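Local coordinates for 3-keto-5-aminohexanoate cleavage protein (PDB 3LOT) that probably catalyses the zinc-dependent cleavage of 3-keto-5-aminohexanoate, as a member of the beta-keto acid cleavage enzyme family, at residues C175-H189 with F218-N231. Numbering follows the deposited sequence. Where two conformers were deposited one is given.
Sequences CYDIGQIYNTAFMFH and FMKQTADRLIGREN
Leu226 sets its CD1 methyl almost squarely over the middle of the Tyr182 ring, 3.4 Å from CD1 to the ring centroid and 9° off the normal, a CH-pi contact that a branched leucine suits well. Tyr182 OH lies in the plane of the Arg225 guanidinium and accepts a hydrogen bond from its NH2 (3.0 Å from Arg225 NH2 to Tyr182 OH), and one water joins Tyr182 OH to Arg225 NH1. With an alanine in place of Tyr182, Leu226 CD1 would probably lose the ring it packs on and Arg225 NH2 this acceptor. Deeper in, Ile181 is a knob in a hole formed by Met219, Thr222, Ala223 and Leu226; small Ala223 lets Ile181 CG2 come within 3.8 Å of Ala223 CA. Met219, a selenomethionine, bends at both chi2 and chi3 (-84° at chi2), which brings SE to 3.5 Å from Ile178 CD1 and curls CE toward Cys175. Ala185, with only a methyl, packs on Leu226 CB. At the far end a water bridges His189 NE2 and Ile227 O. The axes of 178-189 and 218-226 approach to 9.6 Å and run nearly parallel, 20° apart; helices 178-189 and 213-226 are successive outer helices of the TIM barrel, with strand 197-203 beneath Ile181 and Met219, strand 232-238 beneath Ala223 and Ile227, and Phe218 stacked on Phe218 of a second subunit.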
loop_
_atom_site.group_PDB
_atom_site.type_symbol
_atom_site.label_atom_id
_atom_site.label_comp_id
_atom_site.label_asym_id
_atom_site.label_seq_id
_atom_site.Cartn_x
_atom_site.Cartn_y
_atom_site.Cartn_z
ATOM N N CYS D 175 4.269 -0.925 19.758
ATOM C CA CYS D 175 3.725 -1.838 18.785
ATOM C C CYS D 175 4.792 -2.403 17.852
ATOM O O CYS D 175 5.480 -1.655 17.179
ATOM C CB CYS D 175 2.675 -1.159 17.923
ATOM S SG CYS D 175 1.244 -0.532 18.902
ATOM N N TYR D 176 4.873 -3.730 17.815
ATOM C CA TYR D 176 5.894 -4.461 17.053
ATOM C C TYR D 176 5.330 -5.182 15.826
ATOM O O TYR D 176 6.061 -5.943 15.155
ATOM C CB TYR D 176 6.583 -5.523 17.916
ATOM C CG TYR D 176 7.336 -5.030 19.125
ATOM C CD1 TYR D 176 6.656 -4.649 20.272
ATOM C CD2 TYR D 176 8.723 -5.023 19.143
ATOM C CE1 TYR D 176 7.340 -4.229 21.423
ATOM C CE2 TYR D 176 9.423 -4.597 20.260
ATOM C CZ TYR D 176 8.726 -4.208 21.406
ATOM O OH TYR D 176 9.418 -3.767 22.505
ATOM N N ASP D 177 4.028 -4.999 15.559
ATOM C CA ASP D 177 3.368 -5.673 14.439
ATOM C C ASP D 177 1.986 -5.021 14.207
ATOM O O ASP D 177 1.469 -4.284 15.056
ATOM C CB ASP D 177 3.165 -7.159 14.775
ATOM C CG ASP D 177 3.324 -8.077 13.589
ATOM O OD1 ASP D 177 3.143 -7.679 12.401
ATOM O OD2 ASP D 177 3.625 -9.263 13.869
ATOM N N ILE D 178 1.407 -5.325 13.059
ATOM C CA ILE D 178 0.092 -4.813 12.670
ATOM C C ILE D 178 -0.967 -5.268 13.668
ATOM O O ILE D 178 -1.843 -4.487 14.051
ATOM C CB ILE D 178 -0.259 -5.215 11.244
ATOM C CG1 ILE D 178 0.833 -4.704 10.272
ATOM C CG2 ILE D 178 -1.686 -4.703 10.855
ATOM C CD1 ILE D 178 1.063 -3.205 10.358
ATOM N N GLY D 179 -0.925 -6.533 14.076
ATOM C CA GLY D 179 -1.905 -7.051 15.038
ATOM C C GLY D 179 -1.936 -6.282 16.343
ATOM O O GLY D 179 -2.947 -6.220 17.033
ATOM N N GLN D 180 -0.785 -5.746 16.715
ATOM C CA GLN D 180 -0.645 -4.955 17.951
ATOM C C GLN D 180 -1.236 -3.541 17.835
ATOM O O GLN D 180 -1.688 -2.945 18.833
ATOM C CB GLN D 180 0.840 -4.896 18.367
ATOM C CG GLN D 180 1.401 -6.298 18.717
ATOM C CD GLN D 180 2.733 -6.278 19.439
ATOM O OE1 GLN D 180 3.315 -5.223 19.709
ATOM N NE2 GLN D 180 3.234 -7.465 19.754
ATOM N N ILE D 181 -1.277 -3.009 16.618
ATOM C CA ILE D 181 -2.052 -1.783 16.385
ATOM C C ILE D 181 -3.551 -2.104 16.498
ATOM O O ILE D 181 -4.327 -1.366 17.096
ATOM C CB ILE D 181 -1.728 -1.148 15.044
ATOM C CG1 ILE D 181 -0.185 -0.937 14.921
ATOM C CG2 ILE D 181 -2.545 0.130 14.889
ATOM C CD1 ILE D 181 0.273 -0.057 13.719
ATOM N N TYR D 182 -3.945 -3.236 15.942
ATOM C CA TYR D 182 -5.295 -3.755 16.110
ATOM C C TYR D 182 -5.614 -3.921 17.583
ATOM O O TYR D 182 -6.704 -3.521 18.007
ATOM C CB TYR D 182 -5.522 -5.054 15.344
ATOM C CG TYR D 182 -6.034 -4.841 13.907
ATOM C CD1 TYR D 182 -7.420 -4.644 13.641
ATOM C CD2 TYR D 182 -5.167 -4.786 12.860
ATOM C CE1 TYR D 182 -7.892 -4.427 12.364
ATOM C CE2 TYR D 182 -5.617 -4.556 11.581
ATOM C CZ TYR D 182 -6.984 -4.410 11.322
ATOM O OH TYR D 182 -7.424 -4.231 10.029
ATOM N N ASN D 183 -4.676 -4.523 18.338
ATOM C CA ASN D 183 -4.862 -4.647 19.789
ATOM C C ASN D 183 -5.057 -3.246 20.428
ATOM O O ASN D 183 -5.946 -3.056 21.289
ATOM C CB ASN D 183 -3.701 -5.364 20.487
ATOM C CG ASN D 183 -3.524 -6.843 20.073
ATOM O OD1 ASN D 183 -4.342 -7.419 19.331
ATOM N ND2 ASN D 183 -2.398 -7.456 20.539
ATOM N N THR D 184 -4.214 -2.286 20.010
ATOM C CA THR D 184 -4.299 -0.915 20.505
ATOM C C THR D 184 -5.670 -0.257 20.252
ATOM O O THR D 184 -6.262 0.347 21.180
ATOM C CB THR D 184 -3.144 -0.081 19.961
ATOM O OG1 THR D 184 -1.907 -0.695 20.374
ATOM C CG2 THR D 184 -3.253 1.382 20.424
ATOM N N ALA D 185 -6.182 -0.412 19.027
ATOM C CA ALA D 185 -7.510 0.087 18.663
ATOM C C ALA D 185 -8.584 -0.493 19.556
ATOM O O ALA D 185 -9.450 0.219 20.043
ATOM C CB ALA D 185 -7.848 -0.221 17.222
ATOM N N PHE D 186 -8.492 -1.795 19.793
ATOM C CA PHE D 186 -9.475 -2.477 20.608
ATOM C C PHE D 186 -9.493 -1.925 22.027
ATOM O O PHE D 186 -10.562 -1.642 22.547
ATOM C CB PHE D 186 -9.215 -3.979 20.587
ATOM C CG PHE D 186 -10.032 -4.762 21.581
ATOM C CD1 PHE D 186 -11.328 -5.140 21.296
ATOM C CD2 PHE D 186 -9.486 -5.149 22.780
ATOM C CE1 PHE D 186 -12.075 -5.898 22.207
ATOM C CE2 PHE D 186 -10.211 -5.904 23.677
ATOM C CZ PHE D 186 -11.506 -6.281 23.394
HETATM N N MSE D 187 -8.325 -1.799 22.647
HETATM C CA MSE D 187 -8.224 -1.298 24.025
HETATM C C MSE D 187 -8.657 0.158 24.140
HETATM O O MSE D 187 -9.255 0.565 25.148
HETATM C CB MSE D 187 -6.785 -1.434 24.544
HETATM C CG MSE D 187 -6.262 -2.885 24.749
HETATM SE SE MSE D 187 -7.337 -3.884 26.006
HETATM C CE MSE D 187 -6.684 -2.954 27.595
ATOM N N PHE D 188 -8.376 0.927 23.092
ATOM C CA PHE D 188 -8.870 2.312 22.973
ATOM C C PHE D 188 -10.373 2.310 22.888
ATOM O O PHE D 188 -11.022 2.957 23.686
ATOM C CB PHE D 188 -8.194 3.002 21.770
ATOM C CG PHE D 188 -8.780 4.331 21.366
ATOM C CD1 PHE D 188 -9.034 5.321 22.282
ATOM C CD2 PHE D 188 -8.991 4.614 20.012
ATOM C CE1 PHE D 188 -9.541 6.560 21.881
ATOM C CE2 PHE D 188 -9.503 5.851 19.613
ATOM C CZ PHE D 188 -9.763 6.825 20.557
ATOM N N HIS D 189 -10.942 1.528 21.977
ATOM C CA HIS D 189 -12.380 1.588 21.786
ATOM C C HIS D 189 -13.136 0.954 22.935
ATOM O O HIS D 189 -14.288 1.282 23.194
ATOM C CB HIS D 189 -12.798 0.994 20.435
ATOM C CG HIS D 189 -12.243 1.761 19.273
ATOM N ND1 HIS D 189 -11.799 1.153 18.118
ATOM C CD2 HIS D 189 -11.996 3.087 19.122
ATOM C CE1 HIS D 189 -11.326 2.076 17.298
ATOM N NE2 HIS D 189 -11.446 3.257 17.876
ATOM N N PHE D 218 2.856 0.882 6.326
ATOM C CA PHE D 218 1.663 0.105 6.635
ATOM C C PHE D 218 1.272 0.215 8.124
ATOM O O PHE D 218 0.088 0.300 8.425
ATOM C CB PHE D 218 1.788 -1.345 6.152
ATOM C CG PHE D 218 0.474 -2.034 6.036
ATOM C CD1 PHE D 218 -0.376 -1.746 4.990
ATOM C CD2 PHE D 218 0.050 -2.914 7.009
ATOM C CE1 PHE D 218 -1.614 -2.349 4.893
ATOM C CE2 PHE D 218 -1.206 -3.503 6.935
ATOM C CZ PHE D 218 -2.030 -3.229 5.875
HETATM N N MSE D 219 2.257 0.260 9.038
HETATM C CA MSE D 219 1.998 0.432 10.457
HETATM C C MSE D 219 1.265 1.751 10.659
HETATM O O MSE D 219 0.211 1.785 11.276
HETATM C CB MSE D 219 3.302 0.415 11.293
HETATM C CG MSE D 219 4.025 -0.910 11.364
HETATM SE SE MSE D 219 3.314 -2.086 12.728
HETATM C CE MSE D 219 4.240 -1.388 14.326
ATOM N N LYS D 220 1.805 2.833 10.114
ATOM C CA LYS D 220 1.250 4.153 10.368
ATOM C C LYS D 220 -0.145 4.257 9.768
ATOM O O LYS D 220 -1.052 4.779 10.404
ATOM C CB LYS D 220 2.199 5.263 9.844
ATOM C CG LYS D 220 1.699 6.713 10.113
ATOM C CD LYS D 220 0.953 7.309 8.977
ATOM C CE LYS D 220 0.625 8.811 9.250
ATOM N NZ LYS D 220 -0.059 9.442 8.099
ATOM N N GLN D 221 -0.307 3.768 8.545
ATOM C CA GLN D 221 -1.626 3.772 7.869
ATOM C C GLN D 221 -2.654 2.927 8.617
ATOM O O GLN D 221 -3.841 3.271 8.661
ATOM C CB GLN D 221 -1.503 3.272 6.441
ATOM C CG GLN D 221 -0.755 4.200 5.533
ATOM C CD GLN D 221 -0.533 3.572 4.147
ATOM O OE1 GLN D 221 -0.534 2.340 4.014
ATOM N NE2 GLN D 221 -0.307 4.426 3.105
ATOM N N THR D 222 -2.210 1.833 9.238
ATOM C CA THR D 222 -3.130 1.028 10.057
ATOM C C THR D 222 -3.617 1.833 11.263
ATOM O O THR D 222 -4.805 1.828 11.591
ATOM C CB THR D 222 -2.488 -0.316 10.499
ATOM O OG1 THR D 222 -2.098 -1.039 9.335
ATOM C CG2 THR D 222 -3.455 -1.157 11.347
ATOM N N ALA D 223 -2.697 2.516 11.933
ATOM C CA ALA D 223 -3.062 3.379 13.068
ATOM C C ALA D 223 -4.026 4.508 12.639
ATOM O O ALA D 223 -5.038 4.773 13.316
ATOM C CB ALA D 223 -1.791 3.957 13.744
ATOM N N ASP D 224 -3.735 5.163 11.523
ATOM C CA ASP D 224 -4.643 6.192 10.995
ATOM C C ASP D 224 -6.060 5.644 10.816
ATOM O O ASP D 224 -7.055 6.277 11.241
ATOM C CB ASP D 224 -4.163 6.717 9.638
ATOM C CG ASP D 224 -2.956 7.638 9.708
ATOM O OD1 ASP D 224 -2.546 8.074 10.811
ATOM O OD2 ASP D 224 -2.410 7.961 8.602
ATOM N N ARG D 225 -6.173 4.465 10.217
ATOM C CA ARG D 225 -7.464 3.965 9.819
ATOM C C ARG D 225 -8.247 3.339 10.973
ATOM O O ARG D 225 -9.461 3.363 10.957
ATOM C CB ARG D 225 -7.296 2.936 8.716
ATOM C CG ARG D 225 -8.576 2.516 8.071
ATOM C CD ARG D 225 -8.279 1.492 6.980
ATOM N NE ARG D 225 -7.512 0.354 7.488
ATOM C CZ ARG D 225 -8.059 -0.730 8.083
ATOM N NH1 ARG D 225 -9.383 -0.822 8.287
ATOM N NH2 ARG D 225 -7.281 -1.708 8.496
ATOM N N LEU D 226 -7.559 2.715 11.924
ATOM C CA LEU D 226 -8.238 2.130 13.126
ATOM C C LEU D 226 -8.489 3.135 14.230
ATOM O O LEU D 226 -9.508 3.049 14.893
ATOM C CB LEU D 226 -7.452 0.964 13.694
ATOM C CG LEU D 226 -7.179 -0.172 12.719
ATOM C CD1 LEU D 226 -6.451 -1.304 13.482
ATOM C CD2 LEU D 226 -8.496 -0.722 12.109
ATOM N N ILE D 227 -7.566 4.073 14.422
ATOM C CA ILE D 227 -7.521 4.941 15.620
ATOM C C ILE D 227 -7.984 6.345 15.273
ATOM O O ILE D 227 -8.814 6.910 15.979
ATOM C CB ILE D 227 -6.110 4.914 16.276
ATOM C CG1 ILE D 227 -5.869 3.506 16.872
ATOM C CG2 ILE D 227 -5.945 6.050 17.288
ATOM C CD1 ILE D 227 -4.404 3.143 17.104
ATOM N N GLY D 228 -7.551 6.808 14.110
ATOM C CA GLY D 228 -7.864 8.113 13.581
ATOM C C GLY D 228 -6.688 9.029 13.815
ATOM O O GLY D 228 -6.195 9.133 14.946
ATOM N N ARG D 229 -6.276 9.716 12.762
ATOM C CA ARG D 229 -5.127 10.615 12.810
ATOM C C ARG D 229 -5.192 11.611 13.974
ATOM O O ARG D 229 -4.189 11.870 14.643
ATOM C CB ARG D 229 -5.060 11.416 11.522
ATOM C CG ARG D 229 -4.741 10.623 10.262
ATOM C CD ARG D 229 -4.967 11.517 9.029
ATOM N NE ARG D 229 -4.283 11.048 7.803
ATOM C CZ ARG D 229 -4.712 10.074 6.984
ATOM N NH1 ARG D 229 -5.827 9.382 7.250
ATOM N NH2 ARG D 229 -4.004 9.763 5.881
ATOM N N GLU D 230 -6.385 12.151 14.222
ATOM C CA GLU D 230 -6.552 13.202 15.222
ATOM C C GLU D 230 -6.420 12.601 16.642
ATOM O O GLU D 230 -6.249 13.346 17.590
ATOM C CB GLU D 230 -7.882 13.972 14.999
ATOM N N ASN D 231 -6.406 11.257 16.767
ATOM C CA ASN D 231 -6.436 10.617 18.074
ATOM C C ASN D 231 -5.088 10.079 18.573
ATOM O O ASN D 231 -5.027 9.550 19.668
ATOM C CB ASN D 231 -7.486 9.502 18.087
ATOM C CG ASN D 231 -8.903 10.022 17.942
ATOM O OD1 ASN D 231 -9.755 9.384 17.308
ATOM N ND2 ASN D 231 -9.167 11.157 18.514
HETATM O O HOH W 1 -10.257 -3.412 9.965
HETATM O O HOH W 2 -11.162 5.907 16.694
#